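Local coordinates for protein carbohydrate kinase (PDB 2NWH) that probably transfers a phosphate group from a nucleotide to a sugar or sugar-like substrate, as a carbohydrate kinase of the pfkB (ribokinase) family, at residues A[10-15]-A[58-63]; A[139-144]-A[166-171]. All blocks are in the same frame, centred on the assembly; numbering follows the deposited sequence. Where two conformers were deposited one is given.

Contact 1: A[10-15]-A[58-63]; sequences GGAHID and IIAPRG
The main chain of Gly10 meets Ile59 O and the methyl of Ala60. Its N-H points to Ile59 O over 3.4 Å, a weak bond, although the angle of 157° at the hydrogen is fairly straight. Gly10 O accepts no hydrogen bond: it is buried against Ala60, with CB at 3.2 Å, and the CA-H of the same residue makes a bent contact with it, which would repay only part of the cost of burying a carbonyl.

The apolar contacts are small. Methyl meets methyl where Ala12 CB lies 3.7 Å from Ala60 CB, and alanine suits both places because the chains run close there; Ile58, extended along its chain, reaches Gly11 O with CD1 (4.2 Å).

All this happens where strand 5-9 of the large, Rossmann-like sheet has ended and the chain passes into strand 13-20 of the smaller sheet, while its neighbour, strand 55-63, is interrupted at Ala60. Beyond that break a water takes over the bridging. It donates to Ala12 O at 2.9 Å and to Pro61 O at 2.7 Å, and lies in the plane of the guanidinium at its edge by Arg62 NE, at a distance too short to trust. Arg62 folds back because chi2 (71°) and chi3 (51°) both bend its chain, which sets the guanidinium edge, at NH2, loosely against Ala12 CB (4.4 Å). Its NH1 forms a salt bridge with Asp82.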
ATOM      1  N   GLY A  10       5.221  -7.860   2.462  1.00 14.82           N
ATOM      2  CA  GLY A  10       5.594  -6.463   2.504  1.00 15.40           C
ATOM      3  C   GLY A  10       5.909  -6.004   3.903  1.00 16.22           C
ATOM      4  O   GLY A  10       6.244  -6.810   4.763  1.00 15.70           O
ATOM      5  N   GLY A  11       5.819  -4.699   4.097  1.00 15.33           N
ATOM      6  CA  GLY A  11       6.209  -4.098   5.331  1.00 17.11           C
ATOM      7  C   GLY A  11       5.069  -3.990   6.286  1.00 17.46           C
ATOM      8  O   GLY A  11       3.885  -3.870   5.907  1.00 17.20           O
ATOM      9  N   ALA A  12       5.443  -4.035   7.556  1.00 17.69           N
ATOM     10  CA  ALA A  12       4.524  -3.873   8.636  1.00 17.75           C
ATOM     11  C   ALA A  12       5.419  -3.366   9.749  1.00 19.66           C
ATOM     12  O   ALA A  12       6.287  -4.070  10.216  1.00 20.61           O
ATOM     13  CB  ALA A  12       3.844  -5.228   8.990  1.00 17.63           C
ATOM     14  N   HIS A  13       5.258  -2.096  10.129  1.00 19.53           N
ATOM     15  CA  HIS A  13       6.196  -1.477  11.098  1.00 19.13           C
ATOM     16  C   HIS A  13       5.371  -0.827  12.219  1.00 17.96           C
ATOM     17  O   HIS A  13       4.163  -0.651  12.087  1.00 16.40           O
ATOM     18  CB  HIS A  13       7.149  -0.437  10.421  1.00 20.02           C
ATOM     19  CG  HIS A  13       6.474   0.712   9.695  1.00 19.25           C
ATOM     20  ND1 HIS A  13       5.843   1.763  10.329  1.00 26.81           N
ATOM     21  CD2 HIS A  13       6.441   1.013   8.379  1.00 18.88           C
ATOM     22  CE1 HIS A  13       5.406   2.635   9.434  1.00 22.77           C
ATOM     23  NE2 HIS A  13       5.762   2.205   8.239  1.00 25.20           N
ATOM     24  N   ILE A  14       6.060  -0.465  13.297  1.00 18.09           N
ATOM     25  CA  ILE A  14       5.469   0.359  14.341  1.00 19.19           C
ATOM     26  C   ILE A  14       5.688   1.842  13.980  1.00 19.25           C
ATOM     27  O   ILE A  14       6.785   2.265  13.567  1.00 18.73           O
ATOM     28  CB  ILE A  14       6.008  -0.036  15.750  1.00 20.15           C
ATOM     29  CG1 ILE A  14       5.167   0.535  16.896  1.00 20.72           C
ATOM     30  CG2 ILE A  14       7.505   0.376  15.935  1.00 19.27           C
ATOM     31  CD1 ILE A  14       3.760  -0.124  17.008  1.00 23.49           C
ATOM     32  N   ASP A  15       4.623   2.618  14.139  1.00 18.58           N
ATOM     33  CA  ASP A  15       4.679   4.039  13.905  0.60 18.84           C
ATOM     34  C   ASP A  15       4.494   4.708  15.258  1.00 19.06           C
ATOM     35  O   ASP A  15       3.428   4.603  15.866  1.00 19.94           O
ATOM     36  CB  ASP A  15       3.574   4.451  12.932  0.60 19.26           C
ATOM     37  CG  ASP A  15       3.556   5.934  12.641  0.60 19.69           C
ATOM     38  OD1 ASP A  15       3.597   6.768  13.588  0.60 18.72           O
ATOM     39  OD2 ASP A  15       3.459   6.273  11.452  0.60 23.32           O
ATOM     40  N   ILE A  58      -0.993 -11.791   5.817  1.00 13.94           N
ATOM     41  CA  ILE A  58       0.258 -11.034   5.546  1.00 13.95           C
ATOM     42  C   ILE A  58       1.495 -11.767   6.093  1.00 14.19           C
ATOM     43  O   ILE A  58       1.460 -12.334   7.188  1.00 16.68           O
ATOM     44  CB  ILE A  58       0.217  -9.547   6.053  1.00 14.59           C
ATOM     45  CG1 ILE A  58       1.490  -8.775   5.611  1.00  9.99           C
ATOM     46  CG2 ILE A  58      -0.009  -9.449   7.632  1.00 16.41           C
ATOM     47  CD1 ILE A  58       1.319  -7.246   5.755  1.00 15.99           C
ATOM     48  N   ILE A  59       2.582 -11.717   5.328  1.00 13.90           N
ATOM     49  CA  ILE A  59       3.887 -12.195   5.773  1.00 14.29           C
ATOM     50  C   ILE A  59       4.814 -10.969   5.746  1.00 14.74           C
ATOM     51  O   ILE A  59       5.107 -10.410   4.656  1.00 14.81           O
ATOM     52  CB  ILE A  59       4.434 -13.254   4.816  1.00 15.38           C
ATOM     53  CG1 ILE A  59       3.513 -14.468   4.753  1.00 14.26           C
ATOM     54  CG2 ILE A  59       5.870 -13.780   5.306  1.00 16.22           C
ATOM     55  CD1 ILE A  59       3.915 -15.439   3.552  1.00 16.78           C
ATOM     56  N   ALA A  60       5.203 -10.513   6.949  1.00 15.42           N
ATOM     57  CA  ALA A  60       6.166  -9.421   7.084  1.00 15.95           C
ATOM     58  C   ALA A  60       7.300  -9.809   8.041  1.00 15.25           C
ATOM     59  O   ALA A  60       7.038 -10.470   9.063  1.00 17.29           O
ATOM     60  CB  ALA A  60       5.474  -8.200   7.594  1.00 15.80           C
ATOM     61  N   PRO A  61       8.534  -9.362   7.759  1.00 16.51           N
ATOM     62  CA  PRO A  61       9.642  -9.558   8.728  1.00 17.38           C
ATOM     63  C   PRO A  61       9.213  -8.925  10.041  1.00 17.36           C
ATOM     64  O   PRO A  61       8.587  -7.847  10.050  1.00 19.82           O
ATOM     65  CB  PRO A  61      10.810  -8.804   8.094  1.00 16.33           C
ATOM     66  CG  PRO A  61      10.557  -8.945   6.585  1.00 17.44           C
ATOM     67  CD  PRO A  61       9.014  -8.644   6.554  1.00 16.73           C
ATOM     68  N   ARG A  62       9.449  -9.623  11.141  1.00 17.70           N
ATOM     69  CA  ARG A  62       8.940  -9.194  12.438  1.00 17.50           C
ATOM     70  C   ARG A  62      10.030  -9.467  13.481  1.00 18.06           C
ATOM     71  O   ARG A  62      10.697 -10.489  13.426  1.00 18.58           O
ATOM     72  CB  ARG A  62       7.712 -10.011  12.787  1.00 17.64           C
ATOM     73  CG  ARG A  62       7.074  -9.759  14.129  1.00 18.66           C
ATOM     74  CD  ARG A  62       6.352  -8.375  14.221  1.00 20.22           C
ATOM     75  NE  ARG A  62       5.422  -8.182  13.073  1.00 21.27           N
ATOM     76  CZ  ARG A  62       4.240  -8.791  12.922  1.00 20.76           C
ATOM     77  NH1 ARG A  62       3.749  -9.632  13.835  1.00 19.72           N
ATOM     78  NH2 ARG A  62       3.533  -8.558  11.818  1.00 17.66           N
ATOM     79  N   GLY A  63      10.149  -8.586  14.462  1.00 17.73           N
ATOM     80  CA  GLY A  63      11.048  -8.830  15.601  1.00 18.21           C
ATOM     81  C   GLY A  63      10.453  -9.663  16.737  1.00 18.38           C
ATOM     82  O   GLY A  63       9.256  -9.921  16.767  1.00 18.56           O
TER
HETATM   83  O   HOH W   1       6.362  -6.789  11.159  1.00 24.79           O

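Contact 2: A[139-144]-A[166-171]; sequences LCDANL and IAISPA
Cys140 O and Ile166 N are joined by a 3.0 Å hydrogen bond, and one step on Ile166 O receives Ala142 N at 3.1 Å. The second donor stands almost straight out from the carbonyl, with a C=O...N angle of 174°, yet the bond is bent at its hydrogen (138°). Ile166 thus grips the residues on both sides of Asp141, the pattern of a parallel bridge, and Asp141 CA-H adds a contact to the same Ile166 O.

Around this backbone core lie apolar groups. Leu139 CD1 meets Ile166 CG1 at 4.1 Å, and helix 41-51 covers both side chains through Ala45. Ala142 is short enough for its CB to rest 3.5 Å from Ala167 O. Ile168 turns back across the aspartate: CG1, beside its own backbone N, and CD1 both lie 3.8 Å from Asp141 CB.

The carboxylate is positioned by its own turn and by two glycines from outside. Its CG sits between backbone N and carbonyl carbon (chi1 70°), which lets OD1 curl over the following turn and take Asn143 N at 2.9 Å, from above the carboxylate plane. This Asx turn coincides with a type I turn from Asp141 to Leu144. OD2 accepts from the backbone N of Gly42 and of Gly11, so three N-H groups fix the rotation of the buried group and would favour its ionised form.

Ser169 caps helix 170-173 through Lys172 N. Strand 137-141, helix 146-158 and strand 163-166 form a beta-alpha-beta crossover, the building block of the Rossmann-like core of ribokinase-family enzymes, and the contact lies where both strands open into loops.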
ATOM      1  N   LEU A 139      -0.037  -9.552  -3.162  1.00 17.26           N
ATOM      2  CA  LEU A 139       0.280  -8.143  -3.116  1.00 17.57           C
ATOM      3  C   LEU A 139       1.618  -7.977  -2.437  1.00 18.56           C
ATOM      4  O   LEU A 139       1.833  -8.512  -1.348  1.00 19.12           O
ATOM      5  CB  LEU A 139      -0.803  -7.352  -2.346  1.00 16.53           C
ATOM      6  CG  LEU A 139      -0.451  -5.858  -2.052  1.00 19.13           C
ATOM      7  CD1 LEU A 139      -0.293  -5.027  -3.362  1.00 18.73           C
ATOM      8  CD2 LEU A 139      -1.519  -5.243  -1.099  1.00 21.11           C
ATOM      9  N   CYS A 140       2.509  -7.193  -3.029  1.00 18.59           N
ATOM     10  CA  CYS A 140       3.765  -6.932  -2.338  1.00 19.78           C
ATOM     11  C   CYS A 140       3.983  -5.434  -2.273  1.00 21.12           C
ATOM     12  O   CYS A 140       3.241  -4.645  -2.905  1.00 20.18           O
ATOM     13  CB  CYS A 140       4.931  -7.633  -3.069  1.00 20.24           C
ATOM     14  SG  CYS A 140       5.289  -6.961  -4.753  1.00 23.63           S
ATOM     15  N   ASP A 141       5.001  -5.034  -1.530  1.00 20.74           N
ATOM     16  CA  ASP A 141       5.426  -3.667  -1.621  1.00 21.73           C
ATOM     17  C   ASP A 141       6.948  -3.621  -1.772  1.00 22.11           C
ATOM     18  O   ASP A 141       7.661  -4.629  -1.578  1.00 21.08           O
ATOM     19  CB  ASP A 141       4.899  -2.802  -0.494  1.00 21.77           C
ATOM     20  CG  ASP A 141       5.543  -3.135   0.851  1.00 22.86           C
ATOM     21  OD1 ASP A 141       6.704  -3.610   0.866  1.00 22.97           O
ATOM     22  OD2 ASP A 141       4.897  -2.904   1.888  1.00 22.76           O
ATOM     23  N   ALA A 142       7.420  -2.432  -2.132  1.00 22.99           N
ATOM     24  CA  ALA A 142       8.813  -2.274  -2.476  1.00 24.31           C
ATOM     25  C   ALA A 142       9.693  -2.079  -1.230  1.00 24.29           C
ATOM     26  O   ALA A 142      10.856  -1.675  -1.360  1.00 24.89           O
ATOM     27  CB  ALA A 142       8.980  -1.117  -3.528  1.00 24.71           C
ATOM     28  N   ASN A 143       9.154  -2.387  -0.036  1.00 22.96           N
ATOM     29  CA  ASN A 143       9.984  -2.511   1.177  1.00 24.60           C
ATOM     30  C   ASN A 143      10.882  -3.743   1.130  1.00 24.12           C
ATOM     31  O   ASN A 143      11.937  -3.800   1.796  1.00 25.19           O
ATOM     32  CB  ASN A 143       9.151  -2.590   2.463  1.00 23.86           C
ATOM     33  CG  ASN A 143       8.572  -1.271   2.871  1.00 28.61           C
ATOM     34  OD1 ASN A 143       7.347  -1.136   3.038  1.00 32.27           O
ATOM     35  ND2 ASN A 143       9.438  -0.274   3.031  1.00 27.17           N
ATOM     36  N   LEU A 144      10.442  -4.757   0.394  1.00 24.44           N
ATOM     37  CA  LEU A 144      11.223  -5.992   0.252  1.00 23.70           C
ATOM     38  C   LEU A 144      12.438  -5.728  -0.649  1.00 23.45           C
ATOM     39  O   LEU A 144      12.397  -4.867  -1.523  1.00 23.25           O
ATOM     40  CB  LEU A 144      10.386  -7.091  -0.414  1.00 24.63           C
ATOM     41  CG  LEU A 144       9.088  -7.572   0.257  1.00 26.82           C
ATOM     42  CD1 LEU A 144       8.462  -8.669  -0.618  1.00 27.16           C
ATOM     43  CD2 LEU A 144       9.314  -8.059   1.662  1.00 28.73           C
ATOM     44  N   ILE A 166       2.825  -2.214  -4.537  1.00 29.51           N
ATOM     45  CA  ILE A 166       2.774  -0.819  -4.112  1.00 30.24           C
ATOM     46  C   ILE A 166       4.202  -0.287  -4.075  1.00 30.27           C
ATOM     47  O   ILE A 166       5.088  -0.888  -3.442  1.00 30.65           O
ATOM     48  CB  ILE A 166       2.119  -0.718  -2.712  1.00 30.80           C
ATOM     49  CG1 ILE A 166       0.624  -1.034  -2.778  1.00 31.14           C
ATOM     50  CG2 ILE A 166       2.255   0.680  -2.076  1.00 32.39           C
ATOM     51  CD1 ILE A 166       0.102  -1.332  -1.344  1.00 30.84           C
ATOM     52  N   ALA A 167       4.397   0.871  -4.708  1.00 30.48           N
ATOM     53  CA  ALA A 167       5.713   1.438  -4.974  1.00 31.62           C
ATOM     54  C   ALA A 167       6.430   2.019  -3.747  1.00 31.43           C
ATOM     55  O   ALA A 167       7.658   2.099  -3.743  1.00 32.81           O
ATOM     56  CB  ALA A 167       5.609   2.501  -6.068  1.00 31.33           C
ATOM     57  N   ILE A 168       5.649   2.470  -2.758  1.00 31.41           N
ATOM     58  CA  ILE A 168       6.090   3.017  -1.470  1.00 31.20           C
ATOM     59  C   ILE A 168       6.734   4.407  -1.534  1.00 32.41           C
ATOM     60  O   ILE A 168       6.289   5.306  -0.843  1.00 32.10           O
ATOM     61  CB  ILE A 168       6.973   2.023  -0.618  1.00 31.79           C
ATOM     62  CG1 ILE A 168       6.217   0.708  -0.359  1.00 28.60           C
ATOM     63  CG2 ILE A 168       7.321   2.620   0.740  1.00 31.26           C
ATOM     64  CD1 ILE A 168       4.993   0.872   0.563  1.00 29.92           C
ATOM     65  N   SER A 169       7.764   4.560  -2.366  1.00 32.88           N
ATOM     66  CA  SER A 169       8.493   5.827  -2.526  1.00 33.52           C
ATOM     67  C   SER A 169       9.256   5.812  -3.856  1.00 33.96           C
ATOM     68  O   SER A 169       9.485   4.726  -4.419  1.00 32.93           O
ATOM     69  CB  SER A 169       9.449   6.037  -1.342  1.00 34.24           C
ATOM     70  OG  SER A 169      10.541   5.126  -1.380  1.00 34.60           O
ATOM     71  N   PRO A 170       9.659   7.007  -4.375  1.00 35.30           N
ATOM     72  CA  PRO A 170      10.431   7.020  -5.629  1.00 35.96           C
ATOM     73  C   PRO A 170      11.739   6.232  -5.488  1.00 36.81           C
ATOM     74  O   PRO A 170      12.125   5.499  -6.407  1.00 37.13           O
ATOM     75  CB  PRO A 170      10.708   8.502  -5.892  1.00 36.54           C
ATOM     76  CG  PRO A 170      10.167   9.262  -4.741  1.00 36.11           C
ATOM     77  CD  PRO A 170       9.439   8.358  -3.823  1.00 35.47           C
ATOM     78  N   ALA A 171      12.387   6.359  -4.331  1.00 37.14           N
ATOM     79  CA  ALA A 171      13.601   5.596  -4.029  1.00 37.26           C
ATOM     80  C   ALA A 171      13.385   4.081  -4.115  1.00 37.15           C
ATOM     81  O   ALA A 171      14.231   3.362  -4.656  1.00 37.32           O
ATOM     82  CB  ALA A 171      14.158   5.990  -2.661  1.00 37.47           C
TER

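Contact 1 and contact 2 lie at the C-terminal ends of parallel strands in one ten-stranded sheet, their centres about 13 Å apart. Both are largely buried, but every touching residue of contact 1 is, whereas Ile166 and Ile168 leave contact 2 partly exposed. Contact 2 keeps regular strand pairing up to Asp141; contact 1 lies where pairing fails, and replaces it with one weak bond, small methyl groups and a water. It also leads toward the second, four-stranded sheet, while 166-171 leads into a helix. The two meet where the Asp141 carboxylate reaches the main chain of Gly11 and Gly10 CA packs against Leu144 CD2, joining Gly10-Gly11 to the turn after strand 137-141.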